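Local coordinates for NANS (YJHS), A 9-O-acetyl N-acetylneuraminic acid esterase (PDB 3PT5), which probably hydrolyses the 9-O-acetyl group of 9-O-acetyl-N-acetylneuraminic acid, letting the bacterium grow on this sialic acid of mammalian mucosal surfaces, at residues A47-P50 with R51-Q54; G236-T239 with W240-E244; D269-Q272 with Q273-G277; A316-R319 with G320-D324. One frame throughout, in Å; residues are numbered along the deposited sequence.

Contact 1 of 4, residues A47-P50 with R51-Q54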
# COMPACT_ATOMS: atom_id res chain seq x y z
N ALA A 47 7.32 11.18 -9.97
CA ALA A 47 7.31 10.93 -11.40
C ALA A 47 7.08 9.45 -11.69
O ALA A 47 7.79 8.58 -11.16
CB ALA A 47 8.65 11.38 -12.02
N PRO A 48 6.12 9.14 -12.58
CA PRO A 48 5.96 7.75 -13.02
C PRO A 48 7.20 7.36 -13.84
O PRO A 48 7.92 8.24 -14.29
CB PRO A 48 4.75 7.83 -13.95
CG PRO A 48 4.00 9.10 -13.48
CD PRO A 48 5.12 10.03 -13.18
N HIS A 49 7.45 6.07 -14.01
CA HIS A 49 8.60 5.59 -14.80
C HIS A 49 8.11 4.51 -15.73
O HIS A 49 7.25 3.73 -15.34
CB HIS A 49 9.68 5.03 -13.87
CG HIS A 49 10.93 4.64 -14.59
ND1 HIS A 49 11.00 3.52 -15.39
CD2 HIS A 49 12.15 5.21 -14.65
CE1 HIS A 49 12.21 3.42 -15.90
NE2 HIS A 49 12.93 4.45 -15.48
N PRO A 50 8.61 4.48 -16.99
CA PRO A 50 8.09 3.48 -17.92
C PRO A 50 8.28 2.02 -17.53
O PRO A 50 7.61 1.15 -18.10
CB PRO A 50 8.87 3.76 -19.22
CG PRO A 50 9.35 5.14 -19.10
CD PRO A 50 9.56 5.41 -17.64
N ARG A 51 9.19 1.74 -16.60
CA ARG A 51 9.44 0.37 -16.18
C ARG A 51 8.64 -0.02 -14.93
O ARG A 51 8.75 -1.16 -14.47
CB ARG A 51 10.93 0.12 -15.98
CG ARG A 51 11.72 0.06 -17.30
CD ARG A 51 13.20 0.14 -16.96
NE ARG A 51 13.67 -1.06 -16.27
CZ ARG A 51 14.77 -1.10 -15.51
NH1 ARG A 51 15.51 0.00 -15.35
NH2 ARG A 51 15.14 -2.23 -14.92
N ILE A 52 7.83 0.91 -14.42
CA ILE A 52 7.17 0.69 -13.12
C ILE A 52 5.67 0.75 -13.34
O ILE A 52 5.14 1.80 -13.72
CB ILE A 52 7.57 1.75 -12.10
CG1 ILE A 52 9.08 1.68 -11.86
CG2 ILE A 52 6.79 1.57 -10.78
CD1 ILE A 52 9.60 2.72 -10.90
N LYS A 53 5.03 -0.39 -13.13
CA LYS A 53 3.63 -0.63 -13.53
C LYS A 53 2.79 -1.08 -12.35
O LYS A 53 3.31 -1.35 -11.25
CB LYS A 53 3.58 -1.70 -14.63
CG LYS A 53 4.41 -1.39 -15.84
CD LYS A 53 3.83 -0.23 -16.64
CE LYS A 53 4.64 -0.05 -17.93
NZ LYS A 53 4.33 1.29 -18.51
N GLN A 54 1.48 -1.10 -12.56
CA GLN A 54 0.55 -1.64 -11.57
C GLN A 54 -0.54 -2.39 -12.29
O GLN A 54 -0.72 -2.21 -13.49
CB GLN A 54 -0.04 -0.54 -10.68
CG GLN A 54 -0.97 0.46 -11.45
CD GLN A 54 -1.52 1.55 -10.57
OE1 GLN A 54 -2.05 1.26 -9.48
NE2 GLN A 54 -1.41 2.82 -11.02
O HOH W 1 5.49 4.37 -12.89
O HOH W 2 4.79 3.21 -16.72
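His-49 and Arg-51 meet within a type I beta turn, His-49 to Ile-52, which leads the chain into strand 52-55 of the central sheet. The turn is closed by Ile-52 N, which donates to His-49 O over 3.0 Å. A second bond comes from the imidazole: Arg-51 N gives its proton to His-49 ND1 at 2.8 Å, nearly straight (166°) and in the plane of the ring. That bond requires ND1 to be the unprotonated nitrogen, a role histidine can play while keeping a flat ring to pack against. Because chi1 of His-49 (-175°) sends CG directly away from its own backbone N, the ring lies beside the turn with its ND1 edge facing the amide of Arg-51. Pro-50 suits the second position of the turn because its fixed phi matches the type I value; its CD lies against one face of the imidazole, toward the rim.

Arg-51 runs alongside the histidine in the same direction. Its CB sits 3.5 Å from His-49 CE1, and CB, CG and CD pass this corner of the ring before the guanidinium leaves to bond Ala-122 O on strand 122-130. Leu-115 is touched by both side chains, so the pair also packs on the loop that precedes that strand. Behind the turn, Ile-52 is buried, its CD1 3.8 Å from His-49 CB, as befits the first residue of a strand that enters the core. Water bridges the two arms: one molecule accepts from His-49 N at 2.8 Å and lies 2.7 Å from Ile-52 O, to which it can donate.

Contact 2 of 4, residues G236-T239 with W240-E244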
# COMPACT_ATOMS: atom_id res chain seq x y z
N GLY A 236 4.25 -3.33 7.99
CA GLY A 236 4.67 -2.01 8.45
C GLY A 236 3.98 -1.56 9.71
O GLY A 236 2.85 -1.95 10.03
N ASP A 237 4.67 -0.67 10.41
CA ASP A 237 4.15 -0.05 11.63
C ASP A 237 3.05 0.99 11.31
O ASP A 237 2.62 1.16 10.15
CB ASP A 237 5.35 0.61 12.34
CG ASP A 237 5.19 0.71 13.87
OD1 ASP A 237 4.11 0.37 14.41
OD2 ASP A 237 6.17 1.13 14.53
N THR A 238 2.56 1.66 12.35
CA THR A 238 1.52 2.67 12.18
C THR A 238 2.01 3.99 12.80
O THR A 238 3.17 4.08 13.25
CB THR A 238 0.19 2.20 12.79
OG1 THR A 238 -0.85 3.15 12.48
CG2 THR A 238 0.29 1.99 14.27
N THR A 239 1.16 5.03 12.77
CA THR A 239 1.56 6.35 13.25
C THR A 239 1.51 6.47 14.77
O THR A 239 0.88 5.65 15.45
CB THR A 239 0.69 7.49 12.69
OG1 THR A 239 -0.54 7.55 13.42
CG2 THR A 239 0.42 7.28 11.22
N TRP A 240 2.09 7.56 15.27
CA TRP A 240 2.16 7.78 16.70
C TRP A 240 0.79 7.91 17.32
O TRP A 240 0.62 7.57 18.49
CB TRP A 240 2.99 9.02 17.01
CG TRP A 240 2.48 10.34 16.48
CD1 TRP A 240 2.91 10.99 15.34
CD2 TRP A 240 1.53 11.21 17.11
NE1 TRP A 240 2.26 12.21 15.22
CE2 TRP A 240 1.42 12.37 16.29
CE3 TRP A 240 0.76 11.14 18.29
CZ2 TRP A 240 0.55 13.42 16.60
CZ3 TRP A 240 -0.10 12.20 18.59
CH2 TRP A 240 -0.20 13.31 17.75
N TYR A 241 -0.17 8.41 16.55
CA TYR A 241 -1.56 8.55 17.05
C TYR A 241 -2.10 7.20 17.57
O TYR A 241 -2.64 7.09 18.71
CB TYR A 241 -2.49 9.11 15.95
CG TYR A 241 -3.94 8.94 16.37
CD1 TYR A 241 -4.52 9.82 17.29
CD2 TYR A 241 -4.70 7.88 15.91
CE1 TYR A 241 -5.83 9.66 17.72
CE2 TYR A 241 -6.03 7.69 16.34
CZ TYR A 241 -6.56 8.59 17.25
OH TYR A 241 -7.85 8.43 17.68
N TRP A 242 -1.95 6.17 16.73
CA TRP A 242 -2.52 4.85 17.02
C TRP A 242 -1.77 4.16 18.17
O TRP A 242 -2.37 3.60 19.08
CB TRP A 242 -2.44 4.01 15.74
CG TRP A 242 -3.32 4.56 14.66
CD1 TRP A 242 -2.93 5.29 13.55
CD2 TRP A 242 -4.75 4.49 14.60
NE1 TRP A 242 -4.02 5.61 12.79
CE2 TRP A 242 -5.16 5.16 13.41
CE3 TRP A 242 -5.73 3.91 15.43
CZ2 TRP A 242 -6.50 5.26 13.02
CZ3 TRP A 242 -7.08 4.01 15.04
CH2 TRP A 242 -7.45 4.69 13.84
N LYS A 243 -0.45 4.26 18.13
CA LYS A 243 0.39 3.73 19.21
C LYS A 243 0.13 4.37 20.56
O LYS A 243 0.15 3.68 21.58
CB LYS A 243 1.85 3.94 18.90
CG LYS A 243 2.35 3.27 17.69
CD LYS A 243 3.77 3.63 17.61
CE LYS A 243 4.48 2.98 16.48
NZ LYS A 243 5.88 2.66 16.92
N GLU A 244 -0.05 5.69 20.59
CA GLU A 244 -0.21 6.38 21.90
C GLU A 244 -1.60 6.18 22.47
O GLU A 244 -1.77 6.16 23.69
CB GLU A 244 0.03 7.88 21.77
CG GLU A 244 1.47 8.26 21.47
CD GLU A 244 1.75 9.76 21.66
OE1 GLU A 244 0.86 10.48 22.16
OE2 GLU A 244 2.84 10.23 21.29
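Two weak backbone bonds converge on Thr-239 O, from Trp-242 N and from Lys-243 N, the i+3 and i+4 amides, where the chain leaves strand 233-236 in extended form and coils abruptly into helix 240-245. Thr-239 is the N-cap: its OG1 accepts from Tyr-241 N at 3.3 Å, again weakly. A chi1 of 80° tucks the hydroxyl in over its own backbone, within range of that amide. Threonine suits the place, since a hydroxyl can accept from the helix amide and at the same time donate to the carbonyl oxygen of Ser-310.

Lys-243 extends back along the loop, its CG near Thr-239 O, and ends in a salt bridge, NZ to Asp-237 OD2 at 2.9 Å, on the syn side and 27° out of the carboxylate plane. The other carboxylate oxygen, OD1, takes a weak bond from Thr-238 N and a bond from the hydroxyl of Tyr-250, so both oxygens of this buried acid are engaged. On the other flank the indole of Trp-242 lies beside the two threonine hydroxyls: CD1 is 3.2 Å from Thr-238 OG1 and 3.3 Å from Thr-239 OG1. Thr-238 CG2 adds an apolar contact with Trp-242 CB at 3.7 Å. Thr-238 OG1 is bonded to Glu-192 and the indole NE1 to Ser-311 O, which ties the helix start to two further loops. An N-capped helix start after a parallel strand is the ordinary strand-loop-helix connection of an alpha/beta fold, here of SGNH type.

Contact 3 of 4, residues D269-Q272 with Q273-G277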
# COMPACT_ATOMS: atom_id res chain seq x y z
N ASP A 269 9.62 -0.93 10.67
CA ASP A 269 9.24 0.29 11.38
C ASP A 269 9.96 1.54 10.91
O ASP A 269 10.88 1.46 10.09
CB ASP A 269 9.30 0.07 12.90
CG ASP A 269 10.70 -0.12 13.42
OD1 ASP A 269 11.67 -0.18 12.63
OD2 ASP A 269 10.82 -0.22 14.67
N PHE A 270 9.53 2.71 11.38
CA PHE A 270 9.97 3.98 10.77
C PHE A 270 10.53 4.98 11.75
O PHE A 270 11.20 5.94 11.36
CB PHE A 270 8.78 4.63 10.05
CG PHE A 270 7.94 3.65 9.26
CD1 PHE A 270 8.50 2.96 8.20
CD2 PHE A 270 6.59 3.39 9.61
CE1 PHE A 270 7.76 2.04 7.47
CE2 PHE A 270 5.83 2.44 8.87
CZ PHE A 270 6.43 1.77 7.79
N GLN A 271 10.20 4.80 13.03
CA GLN A 271 10.67 5.78 13.99
C GLN A 271 10.95 5.16 15.35
O GLN A 271 10.63 3.98 15.61
CB GLN A 271 9.75 7.00 14.04
CG GLN A 271 8.35 6.75 14.42
CD GLN A 271 7.34 7.86 13.98
OE1 GLN A 271 6.19 7.55 13.83
NE2 GLN A 271 7.77 9.15 13.86
N GLN A 272 11.55 5.98 16.20
CA GLN A 272 11.92 5.58 17.55
C GLN A 272 10.71 5.52 18.47
O GLN A 272 9.65 6.15 18.24
CB GLN A 272 12.94 6.57 18.13
CG GLN A 272 14.30 6.67 17.38
CD GLN A 272 15.38 5.72 17.93
OE1 GLN A 272 15.29 5.20 19.05
NE2 GLN A 272 16.38 5.46 17.12
N GLN A 273 10.87 4.78 19.55
CA GLN A 273 9.86 4.73 20.58
C GLN A 273 9.44 6.12 21.08
O GLN A 273 10.29 6.94 21.42
CB GLN A 273 10.39 3.91 21.74
CG GLN A 273 9.36 3.05 22.39
CD GLN A 273 9.95 2.22 23.49
OE1 GLN A 273 10.24 1.03 23.30
NE2 GLN A 273 10.17 2.85 24.64
N GLY A 274 8.13 6.36 21.11
CA GLY A 274 7.62 7.62 21.67
C GLY A 274 7.74 8.83 20.74
O GLY A 274 7.30 9.92 21.12
N ALA A 275 8.33 8.65 19.56
CA ALA A 275 8.50 9.74 18.62
C ALA A 275 7.16 10.15 18.05
O ALA A 275 6.28 9.30 17.88
CB ALA A 275 9.42 9.31 17.47
N ARG A 276 7.00 11.43 17.77
CA ARG A 276 5.88 11.89 16.93
C ARG A 276 6.44 12.25 15.57
O ARG A 276 7.52 11.79 15.22
CB ARG A 276 5.11 13.03 17.61
CG ARG A 276 4.39 12.55 18.86
CD ARG A 276 3.44 13.57 19.38
NE ARG A 276 2.67 13.08 20.51
CZ ARG A 276 1.72 13.80 21.12
NH1 ARG A 276 1.45 15.05 20.73
NH2 ARG A 276 1.05 13.29 22.15
N GLY A 277 5.70 13.02 14.78
CA GLY A 277 6.18 13.33 13.44
C GLY A 277 5.65 12.35 12.40
O GLY A 277 5.09 11.29 12.74
O HOH W 3 3.94 8.66 13.25
O HOH W 4 5.68 6.84 16.55
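Gln-271 and Ala-275 meet at the base of a type II beta turn that runs from Gln-272 to Ala-275. Its defining bond joins the two ends, Ala-275 N donating to Gln-272 O over 3.1 Å at 161°. Beside this bond, the methyl of Ala-275 rests 3.3 Å from Gln-272 O and about 4.1 Å from CB and CG of Gln-271; a small side chain fits this inner position.

Gln-271 spans the mouth of the loop. Its chi1 of 60° folds CG back over the main chain, and the rest of the side chain then extends, carrying the amide to the returning arm. There NE2 lies 3.0 Å from Arg-276 O, while OE1 is reached by two waters. One donates both to it and to Gly-277 O; the other donates to it weakly and to Ala-275 O. Glutamine, long and double-ended, is well suited to such bridging.

Glycines set the backbone that positions these groups. Gly-274 takes the third place of the turn with positive phi (78°), as type II turns prefer, and at the backbone angles of Gly-277 (93/165) a CB would collide with the carbonyl O of Arg-276. Farther out, Arg-276 points away from the turn to salt-bridge Glu-244, and Phe-270 meets the ring of Phe-313 nearly at right angles. This part of the loop after edge strand 265-268 lies at the surface and touches helix 240-245 through Arg-276 and helix 315-335 through Phe-270.

Contact 4 of 4, residues A316-R319 with G320-D324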
# COMPACT_ATOMS: atom_id res chain seq x y z
N ALA A 316 5.23 13.36 2.38
CA ALA A 316 6.67 13.45 2.57
C ALA A 316 7.23 12.19 3.23
O ALA A 316 8.25 11.69 2.79
CB ALA A 316 6.98 14.67 3.44
N ALA A 317 6.58 11.69 4.29
CA ALA A 317 7.05 10.45 4.94
C ALA A 317 7.01 9.26 4.00
O ALA A 317 7.85 8.37 4.04
CB ALA A 317 6.24 10.14 6.17
N ARG A 318 5.99 9.24 3.15
CA ARG A 318 5.82 8.11 2.25
C ARG A 318 6.92 8.10 1.19
O ARG A 318 7.51 7.07 0.93
CB ARG A 318 4.43 8.16 1.64
CG ARG A 318 3.39 7.87 2.72
CD ARG A 318 2.00 8.09 2.18
NE ARG A 318 0.99 8.25 3.24
CZ ARG A 318 0.35 7.26 3.84
NH1 ARG A 318 0.63 6.00 3.50
NH2 ARG A 318 -0.56 7.54 4.80
N ARG A 319 7.23 9.28 0.65
CA ARG A 319 8.38 9.46 -0.28
C ARG A 319 9.73 9.21 0.33
O ARG A 319 10.70 8.91 -0.39
CB ARG A 319 8.43 10.89 -0.81
CG ARG A 319 7.33 11.24 -1.75
CD ARG A 319 7.38 12.72 -2.05
NE ARG A 319 6.13 13.13 -2.67
CZ ARG A 319 5.40 14.15 -2.28
NH1 ARG A 319 5.80 14.92 -1.27
NH2 ARG A 319 4.27 14.41 -2.92
N GLY A 320 9.82 9.38 1.64
CA GLY A 320 11.10 9.26 2.34
C GLY A 320 11.24 7.99 3.16
O GLY A 320 11.41 6.90 2.63
N ILE A 321 11.17 8.15 4.48
CA ILE A 321 11.55 7.07 5.38
C ILE A 321 10.68 5.83 5.20
O ILE A 321 11.17 4.72 5.35
CB ILE A 321 11.53 7.54 6.87
CG1 ILE A 321 12.09 6.47 7.82
CG2 ILE A 321 10.10 7.94 7.31
CD1 ILE A 321 13.57 6.09 7.59
N ILE A 322 9.39 6.00 4.88
CA ILE A 322 8.53 4.79 4.81
C ILE A 322 8.97 3.90 3.65
O ILE A 322 9.19 2.69 3.80
CB ILE A 322 7.04 5.15 4.67
CG1 ILE A 322 6.56 5.86 5.94
CG2 ILE A 322 6.19 3.93 4.27
CD1 ILE A 322 5.22 6.47 5.82
N SER A 323 9.15 4.49 2.47
CA SER A 323 9.60 3.71 1.34
C SER A 323 11.05 3.29 1.50
O SER A 323 11.39 2.19 1.09
CB SER A 323 9.36 4.44 0.02
OG SER A 323 9.82 5.77 0.12
N ASP A 324 11.88 4.11 2.17
CA ASP A 324 13.26 3.69 2.49
C ASP A 324 13.25 2.40 3.27
O ASP A 324 14.01 1.48 2.96
CB ASP A 324 13.98 4.74 3.34
CG ASP A 324 14.43 5.94 2.54
OD1 ASP A 324 14.45 5.89 1.30
OD2 ASP A 324 14.78 6.97 3.19
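Within a single helix, 315-335, and near its start, Ala-317 packs on Ile-322 where the helical ladder widens into a pi-type turn at 320-322. The widening shows in the bonding: Ala-317 O accepts from Ile-322 N, five residues on, at 2.9 Å. Ile-321 N, the usual i+4 donor, points too poorly to bond it. Gly-320 N is held only weakly, by Ala-316 O at 3.0 Å and by Ala-317 O at 3.3 Å. The backbone angles of Gly-320 (-107/-107) depart from helical values, and glycine's flexibility suits a residue at such a distortion.

Side chains follow the altered spacing. Ile-322 CD1 reaches Ala-317 CB at 3.8 Å and Arg-318 CG at 3.9 Å; a chi1 of -65° sets CG1 on the side of its own backbone N, so that the branch leads back along the helix. The methyl of Ala-317 is small enough for this buried isoleucine to pack directly on it, and the stem of Arg-318 runs beside it in the same direction. Ser-323 adds a polar link: OG gives its proton to Arg-318 O over 2.8 Å, tilted 15° from the carbonyl plane, while Ser-323 N bonds the same oxygen weakly. Serine suits this buried place because its short hydroxyl can turn back on the helix.

Arg-318 bonds Gln-106, and Arg-319 forms a salt bridge with Asp-46. Lys-113 of helix 107-114 bonds both Arg-319 O and Ser-323 OG and salt-bridges Asp-324, so this stretch packs against helix 107-114, while Ile-322 and Phe-270 join it to the loop after strand 265-268.

Overall arrangement
Along the chain the four contacts follow one another in series, and three cluster. Contacts 2 and 3 have centres about 8 Å apart and touch through the Glu-244 to Arg-276 salt bridge and packing round Trp-240; they extend from the neighbouring parallel strands 233-236 and 265-268 at one edge of the mixed sheet. Contact 4, in helix 315-335, has its centre about 13 Å from that of contact 3 and touches it through Phe-270. Contact 1 enters strand 52-55 toward the other edge, its centre about 18 Å from that of contact 4; contacts 1 and 2 lie on opposite sides of the chain's centre. The four thus sample both ends of the SGNH-type sheet and a helix beside it.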